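Local coordinates for variant surface glycoprotein MITAT 1.1 (Trypanosoma brucei brucei, PDB 5LY9) that forms, as a densely packed coat of glycoprotein dimers on the parasite surface, an antigenically variable shield through which the trypanosome evades host immunity, at residues K278-V281 and K282-L285; G269-D272 and T273-T276; A297-L300 and E301-G305. All coordinates share one frame; numbering follows the deposited sequence.

Contact 1. Residues K278-V281 and K282-L285; sequences KALV and KTLL
Leu-280 and Leu-284 sit one turn apart on the amphipathic helix 275-285 and run alongside each other in the same direction, with CD2 of Leu-280 3.9 Å from CD1 of Leu-284. In both, CG stands anti to the carbonyl carbon (chi1 -74° and -68°), which keeps the two branched ends in step along one face. This is the tight side: Leu-280 also packs on Leu-67 and Arg-74 of helix 62-114, and both leucines reach the second subunit, at its Asp-348 and Asn-352. Val-281, whose beta-branched side chain fills space close to the backbone, faces Leu-300 of helix 295-304.

On the looser side Lys-282 is the exposed residue. Its extended chain leads away from the turn, only CB staying near, 3.5 Å from Ala-279 O; the side chains of Lys-282 and Lys-278 both touch Glu-296 of helix 295-304. Ala-279, small and partly exposed, lies by Arg-74.

Along the backbone, Thr-283 N binds Ala-279 O at 2.9 Å, and Leu-284 N binds Leu-280 O at 2.8 Å. Leu-285 N still bonds to Val-281 O, four residues back, though the helix widens to a pi-type turn over 282-285. CB of Leu-285 lies 3.4 Å from Val-281 O.

Contact 2. Residues G269-D272 and T273-T276; sequences GNLD and TQPT
Thr-273 returns to Asn-270 through two hydrogen bonds that share one acceptor. Its OG1 donates to Asn-270 O at 2.8 Å, in the carbonyl plane and on a lone pair, while its backbone N meets the same oxygen at 2.9 Å from above that plane. The hydroxyl can do this because chi1 of 76° turns OG1 back over the backbone, toward Asn-270 O; threonine suits the place by adding a side-chain donor to the turn's own N-H.

A second side-chain bond spans five residues. The extended chain of Gln-274 carries NE2 back to Gly-269 O, 2.9 Å away with an N-H...O angle of 160°. The acceptor lies close to the amide plane of Gln-274, so the bond uses an in-plane N-H. Glutamine suits the place because its chain is long enough to bring an amide N-H to that carbonyl; its OE1 also hydrogen-bonds a glycerol, probably from the crystallisation liquor. Gly-269 has phi 93°, a backbone region favoured by glycine, and its lack of a side chain lets the chain pass close to Thr-273 OG1.

The remaining backbone bond, Gln-274 N to Leu-271 O, is longer at 3.3 Å, as the short 3-10 turn gives way to the N-cap residue Gln-274.

Van der Waals contact within the turn is slight: a methyl, CD2 of Leu-271, lies against the Gln-274 amide, 3.8 Å from NE2.

Leu-271 sends its side chain onto Leu-300 and Phe-304 of helix 295-304, and its backbone bonds to that of Leu-307; Asp-272 packs on Ala-297 of the same helix. Beyond the N-cap, Pro-275 opens helix 275-285, and Thr-276 packs on Tyr-71, Arg-74 and Lys-75 of helix 62-114.

Contact 3. Residues A297-L300 and E301-G305; sequences ATKL and EALFG
Leu-300 and Phe-304, one helical turn apart, meet where methyl CD2 of the leucine comes within 4.0 Å of CE2 on the ring. Phe-304 has CG anti to the carbonyl carbon (chi1 -72°), which swings the ring back along the helix toward that methyl. Leu-303 crosses Lys-299 at an angle: CD1 of the leucine lies 3.9 Å from CG of the lysine, so the methylene part of a charged residue serves as apolar surface. On the exposed flank the Glu-301 side chain runs extended back along the preceding turn, its CG 3.3 Å from Ala-297 O.

Beneath these side chains run regular backbone bonds, such as Glu-301 N to Ala-297 O and Phe-304 N to Leu-300 O, both 2.9 Å. Leu-300 O also receives a weak bond from Leu-303 N, at 3.3 Å.

Further out, the Lys-299 chain bends at chi2 (66°) and its NZ bonds to Gln-63 OE1 on helix 62-114. Leu-67 of the same long helix packs against both Leu-300 and Phe-304, and the Phe-304 ring meets that of Tyr-315 with planes nearly perpendicular.

Gly-305, with phi 85°, leaves the helix just after Phe-304, while its N still bonds to Glu-301 O. A positive-phi glycine after the last turn is a familiar C-terminal ending of an amphipathic helix, here a short one laid against the long helix 62-114 of the elongated A-type VSG domain.

Helix 275-285 carries contact 1 and the closing residues of contact 2, while contact 3 belongs to helix 295-304, the next in the chain. Each has a buried face: Leu-280, Val-281 and Leu-284; Leu-271 and Gln-274; Leu-300, Leu-303 and Phe-304. Contact 3 has the most exposed residues. Leu-285 CD1 meets Leu-303 CD1 at 3.6 Å, joining contacts 1 and 3; Asp-272 CA lies 3.8 Å from Leu-300 CD1, joining 2 and 3; Lys-278 CD packs 3.4 Å from Asp-272 O, joining 1 and 2. The two helices rely on regular backbone bonding with aliphatic or aromatic packing, whereas the turn before helix 275-285 depends on side-chain hydrogen bonds. Contact 1 alone touches the second subunit.

Contact 1. Residues K278-V281 and K282-L285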
loop_
_atom_site.group_PDB
_atom_site.type_symbol
_atom_site.label_atom_id
_atom_site.label_comp_id
_atom_site.label_asym_id
_atom_site.label_seq_id
_atom_site.Cartn_x
_atom_site.Cartn_y
_atom_site.Cartn_z
ATOM N N LYS A 278 -32.469 3.486 -0.144
ATOM C CA LYS A 278 -33.665 3.177 -0.887
ATOM C C LYS A 278 -33.796 1.665 -1.040
ATOM O O LYS A 278 -34.902 1.109 -0.891
ATOM C CB LYS A 278 -33.584 3.867 -2.290
ATOM C CG LYS A 278 -34.809 3.642 -3.137
ATOM C CD LYS A 278 -34.557 4.073 -4.563
ATOM C CE LYS A 278 -35.899 4.172 -5.233
ATOM N NZ LYS A 278 -35.678 4.316 -6.714
ATOM N N ALA A 279 -32.664 1.002 -1.355
ATOM C CA ALA A 279 -32.695 -0.494 -1.567
ATOM C C ALA A 279 -33.080 -1.205 -0.300
ATOM O O ALA A 279 -33.825 -2.207 -0.329
ATOM C CB ALA A 279 -31.377 -0.999 -2.049
ATOM N N LEU A 280 -32.617 -0.684 0.840
ATOM C CA LEU A 280 -32.979 -1.338 2.127
ATOM C C LEU A 280 -34.459 -1.144 2.516
ATOM O O LEU A 280 -34.967 -1.925 3.297
ATOM C CB LEU A 280 -32.097 -0.876 3.266
ATOM C CG LEU A 280 -30.694 -1.446 3.230
ATOM C CD1 LEU A 280 -29.779 -0.613 4.063
ATOM C CD2 LEU A 280 -30.776 -2.877 3.679
ATOM N N VAL A 281 -35.126 -0.099 2.001
ATOM C CA VAL A 281 -36.501 0.102 2.277
ATOM C C VAL A 281 -37.250 -1.104 1.709
ATOM O O VAL A 281 -38.111 -1.698 2.357
ATOM C CB VAL A 281 -37.019 1.458 1.754
ATOM C CG1 VAL A 281 -38.551 1.541 1.872
ATOM C CG2 VAL A 281 -36.360 2.619 2.546
ATOM N N LYS A 282 -36.883 -1.458 0.509
ATOM C CA LYS A 282 -37.475 -2.578 -0.194
ATOM C C LYS A 282 -37.053 -3.906 0.457
ATOM O O LYS A 282 -37.917 -4.697 0.820
ATOM C CB LYS A 282 -37.062 -2.562 -1.633
ATOM C CG LYS A 282 -37.733 -3.732 -2.359
ATOM C CD LYS A 282 -37.498 -3.654 -3.833
ATOM C CE LYS A 282 -38.139 -4.870 -4.519
ATOM N NZ LYS A 282 -37.524 -4.971 -5.858
ATOM N N THR A 283 -35.795 -4.052 0.762
ATOM C CA THR A 283 -35.270 -5.249 1.441
ATOM C C THR A 283 -35.881 -5.535 2.798
ATOM O O THR A 283 -36.221 -6.693 3.063
ATOM C CB THR A 283 -33.761 -5.138 1.586
ATOM O OG1 THR A 283 -33.226 -5.083 0.260
ATOM C CG2 THR A 283 -33.096 -6.374 2.345
ATOM N N LEU A 284 -35.967 -4.530 3.678
ATOM C CA LEU A 284 -36.324 -4.733 5.090
ATOM C C LEU A 284 -37.725 -4.357 5.453
ATOM O O LEU A 284 -38.271 -4.904 6.380
ATOM C CB LEU A 284 -35.356 -3.918 5.973
ATOM C CG LEU A 284 -33.901 -4.405 5.995
ATOM C CD1 LEU A 284 -33.031 -3.430 6.796
ATOM C CD2 LEU A 284 -33.837 -5.864 6.484
ATOM N N LEU A 285 -38.350 -3.432 4.726
ATOM C CA LEU A 285 -39.588 -2.836 5.222
ATOM C C LEU A 285 -40.823 -3.058 4.353
ATOM O O LEU A 285 -41.914 -3.067 4.863
ATOM C CB LEU A 285 -39.336 -1.349 5.537
ATOM C CG LEU A 285 -38.243 -0.923 6.483
ATOM C CD1 LEU A 285 -38.230 0.617 6.762
ATOM C CD2 LEU A 285 -38.373 -1.577 7.829
#

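Contact 2. Residues G269-D272 and T273-T276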
loop_
_atom_site.group_PDB
_atom_site.type_symbol
_atom_site.label_atom_id
_atom_site.label_comp_id
_atom_site.label_asym_id
_atom_site.label_seq_id
_atom_site.Cartn_x
_atom_site.Cartn_y
_atom_site.Cartn_z
ATOM N N GLY A 269 -27.931 13.641 -0.531
ATOM C CA GLY A 269 -29.086 14.023 -1.277
ATOM C C GLY A 269 -30.382 13.538 -0.612
ATOM O O GLY A 269 -30.410 12.963 0.476
ATOM N N ASN A 270 -31.456 13.743 -1.324
ATOM C CA ASN A 270 -32.748 13.331 -0.800
ATOM C C ASN A 270 -32.744 11.829 -0.564
ATOM O O ASN A 270 -32.043 11.044 -1.222
ATOM C CB ASN A 270 -33.820 13.697 -1.792
ATOM C CG ASN A 270 -34.158 15.158 -1.815
ATOM O OD1 ASN A 270 -33.591 15.974 -1.128
ATOM N ND2 ASN A 270 -35.212 15.463 -2.557
ATOM N N LEU A 271 -33.565 11.420 0.391
ATOM C CA LEU A 271 -33.509 10.057 0.956
ATOM C C LEU A 271 -33.734 8.984 -0.101
ATOM O O LEU A 271 -33.040 7.934 -0.074
ATOM C CB LEU A 271 -34.513 9.901 2.075
ATOM C CG LEU A 271 -34.249 10.841 3.297
ATOM C CD1 LEU A 271 -35.216 10.491 4.427
ATOM C CD2 LEU A 271 -32.858 10.678 3.830
ATOM N N ASP A 272 -34.600 9.289 -1.065
ATOM C CA ASP A 272 -34.941 8.294 -2.066
ATOM C C ASP A 272 -33.877 8.236 -3.194
ATOM O O ASP A 272 -34.005 7.400 -4.057
ATOM C CB ASP A 272 -36.315 8.518 -2.682
ATOM C CG ASP A 272 -36.439 9.834 -3.367
ATOM O OD1 ASP A 272 -35.869 10.827 -2.902
ATOM O OD2 ASP A 272 -37.189 9.907 -4.360
ATOM N N THR A 273 -32.893 9.099 -3.149
ATOM C CA THR A 273 -31.755 9.112 -4.087
ATOM C C THR A 273 -30.494 8.550 -3.484
ATOM O O THR A 273 -29.446 8.565 -4.133
ATOM C CB THR A 273 -31.456 10.516 -4.626
ATOM O OG1 THR A 273 -30.786 11.317 -3.664
ATOM C CG2 THR A 273 -32.654 11.187 -5.074
ATOM N N GLN A 274 -30.583 8.098 -2.214
ATOM C CA GLN A 274 -29.473 7.437 -1.541
ATOM C C GLN A 274 -29.648 5.953 -1.831
ATOM O O GLN A 274 -30.579 5.294 -1.317
ATOM C CB GLN A 274 -29.529 7.776 -0.055
ATOM C CG GLN A 274 -29.338 9.254 0.273
ATOM C CD GLN A 274 -29.318 9.531 1.734
ATOM O OE1 GLN A 274 -29.138 8.641 2.534
ATOM N NE2 GLN A 274 -29.485 10.767 2.091
ATOM N N PRO A 275 -28.815 5.408 -2.741
ATOM C CA PRO A 275 -29.243 4.095 -3.292
ATOM C C PRO A 275 -29.241 2.958 -2.285
ATOM O O PRO A 275 -30.116 2.064 -2.388
ATOM C CB PRO A 275 -28.283 3.807 -4.472
ATOM C CG PRO A 275 -27.305 4.895 -4.421
ATOM C CD PRO A 275 -27.730 6.015 -3.549
ATOM N N THR A 276 -28.389 3.044 -1.265
ATOM C CA THR A 276 -28.306 1.967 -0.279
ATOM C C THR A 276 -29.544 2.100 0.604
ATOM O O THR A 276 -30.180 1.123 0.949
ATOM C CB THR A 276 -27.035 2.081 0.553
ATOM O OG1 THR A 276 -25.913 1.998 -0.339
ATOM C CG2 THR A 276 -26.978 1.015 1.622
#

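Contact 3. Residues A297-L300 and E301-G305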
loop_
_atom_site.group_PDB
_atom_site.type_symbol
_atom_site.label_atom_id
_atom_site.label_comp_id
_atom_site.label_asym_id
_atom_site.label_seq_id
_atom_site.Cartn_x
_atom_site.Cartn_y
_atom_site.Cartn_z
ATOM N N ALA A 297 -40.016 5.640 -1.880
ATOM C CA ALA A 297 -40.215 7.059 -1.585
ATOM C C ALA A 297 -41.399 7.318 -0.662
ATOM O O ALA A 297 -41.301 8.081 0.329
ATOM C CB ALA A 297 -40.373 7.873 -2.872
ATOM N N THR A 298 -42.501 6.636 -0.937
ATOM C CA THR A 298 -43.708 6.753 -0.116
ATOM C C THR A 298 -43.461 6.270 1.264
ATOM O O THR A 298 -43.848 6.933 2.198
ATOM C CB THR A 298 -44.828 5.921 -0.732
ATOM O OG1 THR A 298 -45.116 6.496 -2.009
ATOM C CG2 THR A 298 -46.048 5.987 0.115
ATOM N N LYS A 299 -42.769 5.130 1.423
ATOM C CA LYS A 299 -42.488 4.619 2.752
ATOM C C LYS A 299 -41.543 5.556 3.502
ATOM O O LYS A 299 -41.690 5.794 4.689
ATOM C CB LYS A 299 -41.870 3.242 2.659
ATOM C CG LYS A 299 -41.529 2.655 4.003
ATOM C CD LYS A 299 -42.778 2.397 4.783
ATOM C CE LYS A 299 -42.475 1.437 5.844
ATOM N NZ LYS A 299 -43.684 1.143 6.701
ATOM N N LEU A 300 -40.507 6.072 2.811
ATOM C CA LEU A 300 -39.598 7.022 3.449
ATOM C C LEU A 300 -40.317 8.273 3.959
ATOM O O LEU A 300 -39.971 8.799 5.035
ATOM C CB LEU A 300 -38.430 7.460 2.526
ATOM C CG LEU A 300 -37.434 6.350 2.180
ATOM C CD1 LEU A 300 -36.600 6.695 0.960
ATOM C CD2 LEU A 300 -36.547 6.142 3.378
ATOM N N GLU A 301 -41.281 8.749 3.197
ATOM C CA GLU A 301 -42.054 9.956 3.626
ATOM C C GLU A 301 -42.875 9.639 4.872
ATOM O O GLU A 301 -43.009 10.457 5.788
ATOM C CB GLU A 301 -42.977 10.377 2.516
ATOM C CG GLU A 301 -42.235 11.034 1.429
ATOM C CD GLU A 301 -42.979 11.108 0.107
ATOM O OE1 GLU A 301 -44.006 10.431 -0.126
ATOM O OE2 GLU A 301 -42.486 11.917 -0.717
ATOM N N ALA A 302 -43.468 8.438 4.884
ATOM C CA ALA A 302 -44.204 7.980 6.064
ATOM C C ALA A 302 -43.377 7.739 7.272
ATOM O O ALA A 302 -43.862 7.786 8.415
ATOM C CB ALA A 302 -45.031 6.738 5.689
ATOM N N LEU A 303 -42.111 7.406 7.070
ATOM C CA LEU A 303 -41.211 7.132 8.179
ATOM C C LEU A 303 -40.612 8.397 8.794
ATOM O O LEU A 303 -40.488 8.517 9.989
ATOM C CB LEU A 303 -40.058 6.254 7.673
ATOM C CG LEU A 303 -40.394 4.743 7.427
ATOM C CD1 LEU A 303 -39.179 4.088 6.755
ATOM C CD2 LEU A 303 -40.730 4.092 8.745
ATOM N N PHE A 304 -40.196 9.300 7.908
ATOM C CA PHE A 304 -39.268 10.386 8.229
ATOM C C PHE A 304 -39.927 11.770 8.022
ATOM O O PHE A 304 -39.358 12.815 8.408
ATOM C CB PHE A 304 -37.979 10.259 7.348
ATOM C CG PHE A 304 -37.114 9.129 7.756
ATOM C CD1 PHE A 304 -36.498 9.100 8.999
ATOM C CD2 PHE A 304 -36.954 8.069 6.930
ATOM C CE1 PHE A 304 -35.774 7.967 9.406
ATOM C CE2 PHE A 304 -36.174 6.969 7.308
ATOM C CZ PHE A 304 -35.641 6.906 8.559
ATOM N N GLY A 305 -41.117 11.836 7.486
ATOM C CA GLY A 305 -41.754 13.118 7.330
ATOM C C GLY A 305 -41.404 13.892 6.085
ATOM O O GLY A 305 -41.777 15.064 5.951
#